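Local coordinates for protein diaminobutyrate-pyruvate transaminase and L-2,4-diaminobutyrate decarboxylase (Vibrio parahaemolyticus, PDB 2QMA) that probably acts as the pyridoxal-phosphate-dependent decarboxylase part of a two-domain enzyme that also carries a class-III aminotransferase domain, at residues A[54-59]-A[94-99]; A[102-107]-A[468-473]. All coordinates share one frame; numbering follows the deposited sequence.

Contact 1 of 2, residues A[54-59]-A[94-99]; sequences APYSGM and NAIFTQ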
ATOM      1  N   ALA A  54       5.936   3.343 -28.834  1.00 21.20           N
ATOM      2  CA  ALA A  54       7.220   3.335 -28.138  1.00 20.82           C
ATOM      3  C   ALA A  54       7.000   3.120 -26.628  1.00 20.39           C
ATOM      4  O   ALA A  54       5.873   3.291 -26.133  1.00 19.74           O
ATOM      5  CB  ALA A  54       7.981   4.643 -28.400  1.00 20.38           C
ATOM      6  N   PRO A  55       8.060   2.700 -25.898  1.00 20.32           N
ATOM      7  CA  PRO A  55       7.967   2.623 -24.418  1.00 19.70           C
ATOM      8  C   PRO A  55       7.605   3.970 -23.767  1.00 19.46           C
ATOM      9  O   PRO A  55       6.878   3.997 -22.763  1.00 19.89           O
ATOM     10  CB  PRO A  55       9.373   2.240 -23.974  1.00 19.55           C
ATOM     11  CG  PRO A  55      10.123   1.900 -25.150  1.00 20.75           C
ATOM     12  CD  PRO A  55       9.369   2.234 -26.394  1.00 19.72           C
ATOM     13  N   TYR A  56       8.153   5.054 -24.309  1.00 18.67           N
ATOM     14  CA  TYR A  56       7.873   6.429 -23.838  1.00 18.79           C
ATOM     15  C   TYR A  56       7.645   7.388 -25.038  1.00 19.99           C
ATOM     16  O   TYR A  56       8.302   7.259 -26.081  1.00 20.26           O
ATOM     17  CB  TYR A  56       9.001   6.940 -22.903  1.00 19.13           C
ATOM     18  CG  TYR A  56       8.817   8.404 -22.506  1.00 16.69           C
ATOM     19  CD1 TYR A  56       7.684   8.826 -21.794  1.00 19.91           C
ATOM     20  CD2 TYR A  56       9.783   9.355 -22.817  1.00 15.53           C
ATOM     21  CE1 TYR A  56       7.513  10.201 -21.437  1.00 18.27           C
ATOM     22  CE2 TYR A  56       9.629  10.718 -22.467  1.00 16.14           C
ATOM     23  CZ  TYR A  56       8.492  11.131 -21.787  1.00 19.34           C
ATOM     24  OH  TYR A  56       8.361  12.469 -21.453  1.00 18.41           O
ATOM     25  N   SER A  57       6.737   8.356 -24.881  1.00 19.95           N
ATOM     26  CA  SER A  57       6.379   9.262 -25.956  1.00 20.98           C
ATOM     27  C   SER A  57       7.557  10.123 -26.464  1.00 21.50           C
ATOM     28  O   SER A  57       7.502  10.659 -27.581  1.00 22.06           O
ATOM     29  CB  SER A  57       5.230  10.148 -25.481  1.00 19.53           C
ATOM     30  OG  SER A  57       5.732  11.161 -24.623  1.00 18.22           O
ATOM     31  N   GLY A  58       8.599  10.277 -25.638  1.00 21.74           N
ATOM     32  CA  GLY A  58       9.739  11.132 -25.958  1.00 22.13           C
ATOM     33  C   GLY A  58       9.524  12.632 -25.713  1.00 22.68           C
ATOM     34  O   GLY A  58      10.444  13.442 -25.939  1.00 21.87           O
HETATM   35  N   MSE A  59       8.330  13.003 -25.238  1.00 21.69           N
HETATM   36  CA  MSE A  59       8.037  14.388 -24.853  1.00 22.38           C
HETATM   37  C   MSE A  59       9.106  14.920 -23.907  1.00 22.25           C
HETATM   38  O   MSE A  59       9.585  14.193 -23.051  1.00 22.25           O
HETATM   39  CB  MSE A  59       6.658  14.484 -24.187  1.00 20.91           C
HETATM   40  CG  MSE A  59       6.334  15.876 -23.697  1.00 23.51           C
HETATM   41 SE   MSE A  59       4.476  16.047 -23.226  0.70 22.66          SE
HETATM   42  CE  MSE A  59       3.743  16.216 -25.010  1.00 24.91           C
ATOM     43  N   ASN A  94       1.644   9.897 -22.118  1.00 16.63           N
ATOM     44  CA  ASN A  94       3.047  10.181 -21.796  1.00 16.87           C
ATOM     45  C   ASN A  94       3.649   9.326 -20.669  1.00 16.78           C
ATOM     46  O   ASN A  94       4.657   9.706 -20.069  1.00 17.86           O
ATOM     47  CB  ASN A  94       3.232  11.658 -21.494  1.00 16.70           C
ATOM     48  CG  ASN A  94       2.930  12.557 -22.709  1.00 17.07           C
ATOM     49  OD1 ASN A  94       3.530  12.396 -23.776  1.00 16.80           O
ATOM     50  ND2 ASN A  94       1.978  13.466 -22.551  1.00 14.28           N
ATOM     51  N   ALA A  95       3.022   8.190 -20.398  1.00 16.57           N
ATOM     52  CA  ALA A  95       3.446   7.246 -19.352  1.00 17.33           C
ATOM     53  C   ALA A  95       4.543   6.294 -19.877  1.00 17.63           C
ATOM     54  O   ALA A  95       4.907   6.330 -21.047  1.00 17.27           O
ATOM     55  CB  ALA A  95       2.255   6.466 -18.876  1.00 16.05           C
ATOM     56  N   ILE A  96       5.055   5.438 -19.003  1.00 18.05           N
ATOM     57  CA  ILE A  96       6.021   4.438 -19.423  1.00 17.37           C
ATOM     58  C   ILE A  96       5.225   3.159 -19.708  1.00 18.05           C
ATOM     59  O   ILE A  96       4.589   2.601 -18.792  1.00 17.45           O
ATOM     60  CB  ILE A  96       7.099   4.188 -18.275  1.00 18.16           C
ATOM     61  CG1 ILE A  96       7.921   5.462 -17.924  1.00 17.26           C
ATOM     62  CG2 ILE A  96       7.962   2.950 -18.615  1.00 18.90           C
ATOM     63  CD1 ILE A  96       8.977   5.918 -19.027  1.00 16.98           C
ATOM     64  N   PHE A  97       5.254   2.688 -20.963  1.00 17.19           N
ATOM     65  CA  PHE A  97       4.477   1.519 -21.345  1.00 16.49           C
ATOM     66  C   PHE A  97       5.212   0.188 -21.203  1.00 17.53           C
ATOM     67  O   PHE A  97       5.997  -0.216 -22.085  1.00 15.97           O
ATOM     68  CB  PHE A  97       3.864   1.717 -22.734  1.00 16.92           C
ATOM     69  CG  PHE A  97       2.789   2.757 -22.732  1.00 16.11           C
ATOM     70  CD1 PHE A  97       1.461   2.392 -22.492  1.00 18.55           C
ATOM     71  CD2 PHE A  97       3.104   4.098 -22.915  1.00 14.58           C
ATOM     72  CE1 PHE A  97       0.447   3.353 -22.451  1.00 15.48           C
ATOM     73  CE2 PHE A  97       2.094   5.062 -22.867  1.00 16.09           C
ATOM     74  CZ  PHE A  97       0.760   4.660 -22.613  1.00 15.95           C
ATOM     75  N   THR A  98       4.939  -0.479 -20.079  1.00 16.48           N
ATOM     76  CA  THR A  98       5.542  -1.791 -19.800  1.00 16.74           C
ATOM     77  C   THR A  98       5.111  -2.814 -20.828  1.00 16.30           C
ATOM     78  O   THR A  98       5.765  -3.862 -20.978  1.00 16.24           O
ATOM     79  CB  THR A  98       5.122  -2.349 -18.418  1.00 17.58           C
ATOM     80  OG1 THR A  98       3.698  -2.581 -18.404  1.00 16.34           O
ATOM     81  CG2 THR A  98       5.564  -1.428 -17.294  1.00 18.21           C
ATOM     82  N   GLN A  99       4.023  -2.495 -21.551  1.00 16.70           N
ATOM     83  CA  GLN A  99       3.477  -3.410 -22.564  1.00 17.14           C
ATOM     84  C   GLN A  99       4.259  -3.355 -23.856  1.00 17.34           C
ATOM     85  O   GLN A  99       4.066  -4.207 -24.721  1.00 17.24           O
ATOM     86  CB  GLN A  99       2.002  -3.117 -22.862  1.00 17.49           C
ATOM     87  CG  GLN A  99       1.061  -3.412 -21.706  1.00 19.21           C
ATOM     88  CD  GLN A  99       0.845  -2.211 -20.757  1.00 15.87           C
ATOM     89  OE1 GLN A  99       1.449  -1.122 -20.895  1.00 13.79           O
ATOM     90  NE2 GLN A  99      -0.053  -2.413 -19.802  1.00 18.91           N
TER
HETATM   91  O   HOH W   1       4.436   7.447 -23.388  1.00 24.17           O
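Ser57 and Asn94 make the one side-chain hydrogen bond joining these two loops: Ser57 OG donates to Asn94 OD1 over 2.7 Å, in the amide plane and on a lone pair. The same hydroxyl accepts from the backbone N of Met59, closing an ST turn; its chi1 of 77° sets OG between the backbone N and the carbonyl carbon, facing both partners. The side chain of Met59, here selenomethionine, crosses that of Asn94 obliquely, its SE 3.7 Å from Asn94 ND2, and ND2 is held by Leu90 O. Phe97 N binds Pro55 O at 2.8 Å in a nearly straight bond (176°). Between these two ties a water donates a hydrogen bond to Ala95 O and accepts a weak one from Ser57 N. Tyr56 turns the edge of its ring to the opposite backbone, CE1 standing 3.2 Å from Asn94 O, while its hydroxyl is anchored on Met59 O. The hydrogen bond to Asn94 O comes from Ser136 OG of the second subunit, and Trp132 of that subunit meets the Tyr56 ring edge-to-face. An ST turn sits where the loops after helices 32-51 and 80-92 meet at the subunit interface, away from the predicted cofactor lysine.

Contact 2 of 2, residues A[102-107]-A[468-473]; sequences DCIAHL and LKFTIL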
ATOM      1  N   ASP A 102      10.160  -2.765 -25.859  1.00 14.90           N
ATOM      2  CA  ASP A 102      11.424  -2.050 -25.633  1.00 15.44           C
ATOM      3  C   ASP A 102      11.448  -1.394 -24.248  1.00 15.74           C
ATOM      4  O   ASP A 102      12.389  -0.723 -23.877  1.00 15.53           O
ATOM      5  CB  ASP A 102      11.686  -1.048 -26.782  1.00 15.50           C
ATOM      6  CG  ASP A 102      11.926  -1.749 -28.122  1.00 16.38           C
ATOM      7  OD1 ASP A 102      12.498  -2.868 -28.125  1.00 21.50           O
ATOM      8  OD2 ASP A 102      11.541  -1.163 -29.164  1.00 17.03           O
ATOM      9  N   CYS A 103      10.408  -1.660 -23.467  1.00 16.31           N
ATOM     10  CA  CYS A 103      10.411  -1.342 -22.036  1.00 15.81           C
ATOM     11  C   CYS A 103      10.889  -2.571 -21.241  1.00 15.28           C
ATOM     12  O   CYS A 103      10.144  -3.528 -21.055  1.00 15.00           O
ATOM     13  CB  CYS A 103       9.028  -0.902 -21.602  1.00 15.87           C
ATOM     14  SG  CYS A 103       9.042  -0.267 -19.895  1.00 18.83           S
ATOM     15  N   ILE A 104      12.148  -2.557 -20.794  1.00 15.45           N
ATOM     16  CA  ILE A 104      12.818  -3.807 -20.443  1.00 16.27           C
ATOM     17  C   ILE A 104      13.942  -3.601 -19.439  1.00 16.25           C
ATOM     18  O   ILE A 104      14.950  -4.317 -19.487  1.00 17.97           O
ATOM     19  CB  ILE A 104      13.358  -4.522 -21.754  1.00 16.68           C
ATOM     20  CG1 ILE A 104      13.521  -6.022 -21.522  1.00 16.28           C
ATOM     21  CG2 ILE A 104      14.629  -3.873 -22.253  1.00 16.81           C
ATOM     22  CD1 ILE A 104      13.668  -6.912 -22.805  1.00 16.43           C
ATOM     23  N   ALA A 105      13.774  -2.631 -18.528  1.00 16.82           N
ATOM     24  CA  ALA A 105      14.840  -2.207 -17.632  1.00 16.01           C
ATOM     25  C   ALA A 105      14.820  -2.898 -16.252  1.00 16.40           C
ATOM     26  O   ALA A 105      15.860  -3.383 -15.782  1.00 16.76           O
ATOM     27  CB  ALA A 105      14.768  -0.700 -17.420  1.00 17.09           C
ATOM     28  N   HIS A 106      13.646  -2.893 -15.618  1.00 16.43           N
ATOM     29  CA  HIS A 106      13.506  -3.093 -14.160  1.00 17.62           C
ATOM     30  C   HIS A 106      12.490  -4.164 -13.834  1.00 18.16           C
ATOM     31  O   HIS A 106      11.813  -4.702 -14.729  1.00 17.54           O
ATOM     32  CB  HIS A 106      13.002  -1.782 -13.513  1.00 17.28           C
ATOM     33  CG  HIS A 106      13.796  -0.569 -13.892  1.00 18.69           C
ATOM     34  ND1 HIS A 106      15.152  -0.467 -13.667  1.00 17.99           N
ATOM     35  CD2 HIS A 106      13.418   0.605 -14.446  1.00 19.52           C
ATOM     36  CE1 HIS A 106      15.580   0.708 -14.087  1.00 20.92           C
ATOM     37  NE2 HIS A 106      14.551   1.374 -14.577  1.00 20.00           N
ATOM     38  N   LEU A 107      12.347  -4.457 -12.540  1.00 18.14           N
ATOM     39  CA  LEU A 107      11.315  -5.394 -12.103  1.00 19.75           C
ATOM     40  C   LEU A 107       9.983  -4.666 -12.038  1.00 20.93           C
ATOM     41  O   LEU A 107       9.397  -4.481 -10.967  1.00 22.12           O
ATOM     42  CB  LEU A 107      11.707  -6.030 -10.764  1.00 20.11           C
ATOM     43  CG  LEU A 107      12.879  -7.013 -10.885  1.00 19.10           C
ATOM     44  CD1 LEU A 107      13.430  -7.413  -9.499  1.00 21.95           C
ATOM     45  CD2 LEU A 107      12.504  -8.297 -11.660  1.00 20.45           C
ATOM     46  N   LEU A 468      24.752  -1.905 -19.164  1.00 22.96           N
ATOM     47  CA  LEU A 468      23.323  -1.873 -19.477  1.00 22.30           C
ATOM     48  C   LEU A 468      22.668  -3.157 -19.006  1.00 21.36           C
ATOM     49  O   LEU A 468      23.318  -4.178 -18.916  1.00 22.28           O
ATOM     50  CB  LEU A 468      23.121  -1.747 -20.980  1.00 21.49           C
ATOM     51  CG  LEU A 468      23.784  -0.490 -21.581  1.00 22.70           C
ATOM     52  CD1 LEU A 468      23.769  -0.654 -23.074  1.00 19.72           C
ATOM     53  CD2 LEU A 468      23.043   0.769 -21.145  1.00 20.41           C
ATOM     54  N   LYS A 469      21.370  -3.077 -18.731  1.00 21.64           N
ATOM     55  CA  LYS A 469      20.586  -4.200 -18.247  1.00 20.41           C
ATOM     56  C   LYS A 469      19.228  -4.347 -18.931  1.00 19.41           C
ATOM     57  O   LYS A 469      18.473  -3.368 -19.091  1.00 19.51           O
ATOM     58  CB  LYS A 469      20.376  -4.108 -16.717  1.00 21.76           C
ATOM     59  CG  LYS A 469      19.427  -5.166 -16.161  1.00 19.88           C
ATOM     60  CD  LYS A 469      19.431  -5.181 -14.597  1.00 20.22           C
ATOM     61  CE  LYS A 469      18.759  -3.938 -14.007  1.00 17.81           C
ATOM     62  NZ  LYS A 469      18.647  -4.102 -12.493  1.00 19.55           N
ATOM     63  N   PHE A 470      18.939  -5.584 -19.313  1.00 18.07           N
ATOM     64  CA  PHE A 470      17.616  -6.042 -19.678  1.00 17.98           C
ATOM     65  C   PHE A 470      17.119  -6.831 -18.450  1.00 17.94           C
ATOM     66  O   PHE A 470      17.810  -7.750 -17.960  1.00 18.24           O
ATOM     67  CB  PHE A 470      17.637  -7.060 -20.847  1.00 17.68           C
ATOM     68  CG  PHE A 470      18.092  -6.535 -22.203  1.00 17.64           C
ATOM     69  CD1 PHE A 470      18.100  -5.178 -22.535  1.00 19.86           C
ATOM     70  CD2 PHE A 470      18.434  -7.462 -23.194  1.00 17.07           C
ATOM     71  CE1 PHE A 470      18.498  -4.756 -23.861  1.00 16.98           C
ATOM     72  CE2 PHE A 470      18.808  -7.057 -24.493  1.00 18.31           C
ATOM     73  CZ  PHE A 470      18.858  -5.704 -24.814  1.00 17.20           C
ATOM     74  N   THR A 471      15.912  -6.507 -18.009  1.00 17.31           N
ATOM     75  CA  THR A 471      15.120  -7.358 -17.132  1.00 18.99           C
ATOM     76  C   THR A 471      13.966  -7.924 -17.949  1.00 17.46           C
ATOM     77  O   THR A 471      12.955  -7.231 -18.223  1.00 18.63           O
ATOM     78  CB  THR A 471      14.643  -6.565 -15.906  1.00 18.68           C
ATOM     79  OG1 THR A 471      15.804  -6.059 -15.238  1.00 19.49           O
ATOM     80  CG2 THR A 471      13.882  -7.483 -14.920  1.00 20.78           C
ATOM     81  N   ILE A 472      14.155  -9.145 -18.435  1.00 18.53           N
ATOM     82  CA  ILE A 472      13.154  -9.759 -19.309  1.00 17.85           C
ATOM     83  C   ILE A 472      11.968 -10.312 -18.508  1.00 18.08           C
ATOM     84  O   ILE A 472      12.105 -11.254 -17.705  1.00 19.56           O
ATOM     85  CB  ILE A 472      13.746 -10.873 -20.204  1.00 17.81           C
ATOM     86  CG1 ILE A 472      15.025 -10.384 -20.909  1.00 17.48           C
ATOM     87  CG2 ILE A 472      12.663 -11.355 -21.221  1.00 15.75           C
ATOM     88  CD1 ILE A 472      15.951 -11.535 -21.432  1.00 18.73           C
ATOM     89  N   LEU A 473      10.804  -9.716 -18.703  1.00 18.58           N
ATOM     90  CA  LEU A 473       9.628 -10.164 -17.960  1.00 18.40           C
ATOM     91  C   LEU A 473       8.516 -10.603 -18.862  1.00 17.68           C
ATOM     92  O   LEU A 473       7.858 -11.593 -18.596  1.00 16.98           O
ATOM     93  CB  LEU A 473       9.094  -9.101 -16.999  1.00 19.01           C
ATOM     94  CG  LEU A 473       9.923  -8.662 -15.779  1.00 21.43           C
ATOM     95  CD1 LEU A 473       9.160  -7.629 -14.924  1.00 19.52           C
ATOM     96  CD2 LEU A 473      10.405  -9.863 -14.927  1.00 20.53           C
TER
HETATM   97  O   HOH W   2      11.675  -5.013 -17.495  1.00 24.07           O
HETATM   98  O   HOH W   3      16.587  -1.977 -11.853  1.00 32.93           O
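The Phe470 ring meets Ile104 obliquely, its CD1 lying 3.7 Å from Ile104 CG2, and packs edge-to-face with Phe429. The other flat group, the imidazole of His106, has the methyl of Ala105 over the centre of one face; at its rim ND1 shares a water with Lys469 NZ, and NE2 is hydrogen-bonded to Asp133 of the second subunit. The ammonium of Lys469 has a stronger partner in Asp270, with which it forms a salt bridge, and on the way there its CE passes 3.4 Å from Ala105 O.

Thr471 is the hub of the contact. Its backbone N donates to Ile104 O at 2.8 Å, and its hydroxyl donates to Ala105 O at 2.7 Å, approaching from 51° above that carbonyl's plane. With chi1 at -58°, OG1 sits beside the backbone N, while CG2 stands anti to the backbone N and meets Leu107 CD2 at 3.6 Å. Leu107 crosses both Thr471 and Leu473 at about a right angle, and its side chain lies about 4 Å from that of Lys325, the predicted cofactor-bearing lysine, which carries no cofactor here. Ile104 and Ile472 lie side by side, pointing the same way, with CD1 of Ile104 4.2 Å from CG1 of Ile472.

Strand 465-471 is an inner strand of the four-stranded antiparallel sheet, between 426-431 and 458-462. The loop 102-107 meets its end, with Ile104 reaching Phe482 and Leu485 of helix 479-495, while Ile472 packs on helix 389-411.

In the fold
Both contacts are largely buried, though Ser57 of contact 1 is exposed and no touching residue of contact 2 is. Both draw on the loop between helices 80-92 and 113-125, illustrating how one connection can bind two unlike partners. Contact 1 ties its beginning to a loop only 35 residues away in sequence and faces the second subunit along much of its length. Contact 2 ties a later part to a strand 361 residues on, nearer the chain's centre, and reaches that subunit through a single histidine. Amide, hydroxyl, aromatic edge, one backbone bond and a water bridge make the first; the second combines a threonine gripping two successive carbonyls with branched aliphatic packing. They touch where Cys103 packs on Ile96 and Phe97.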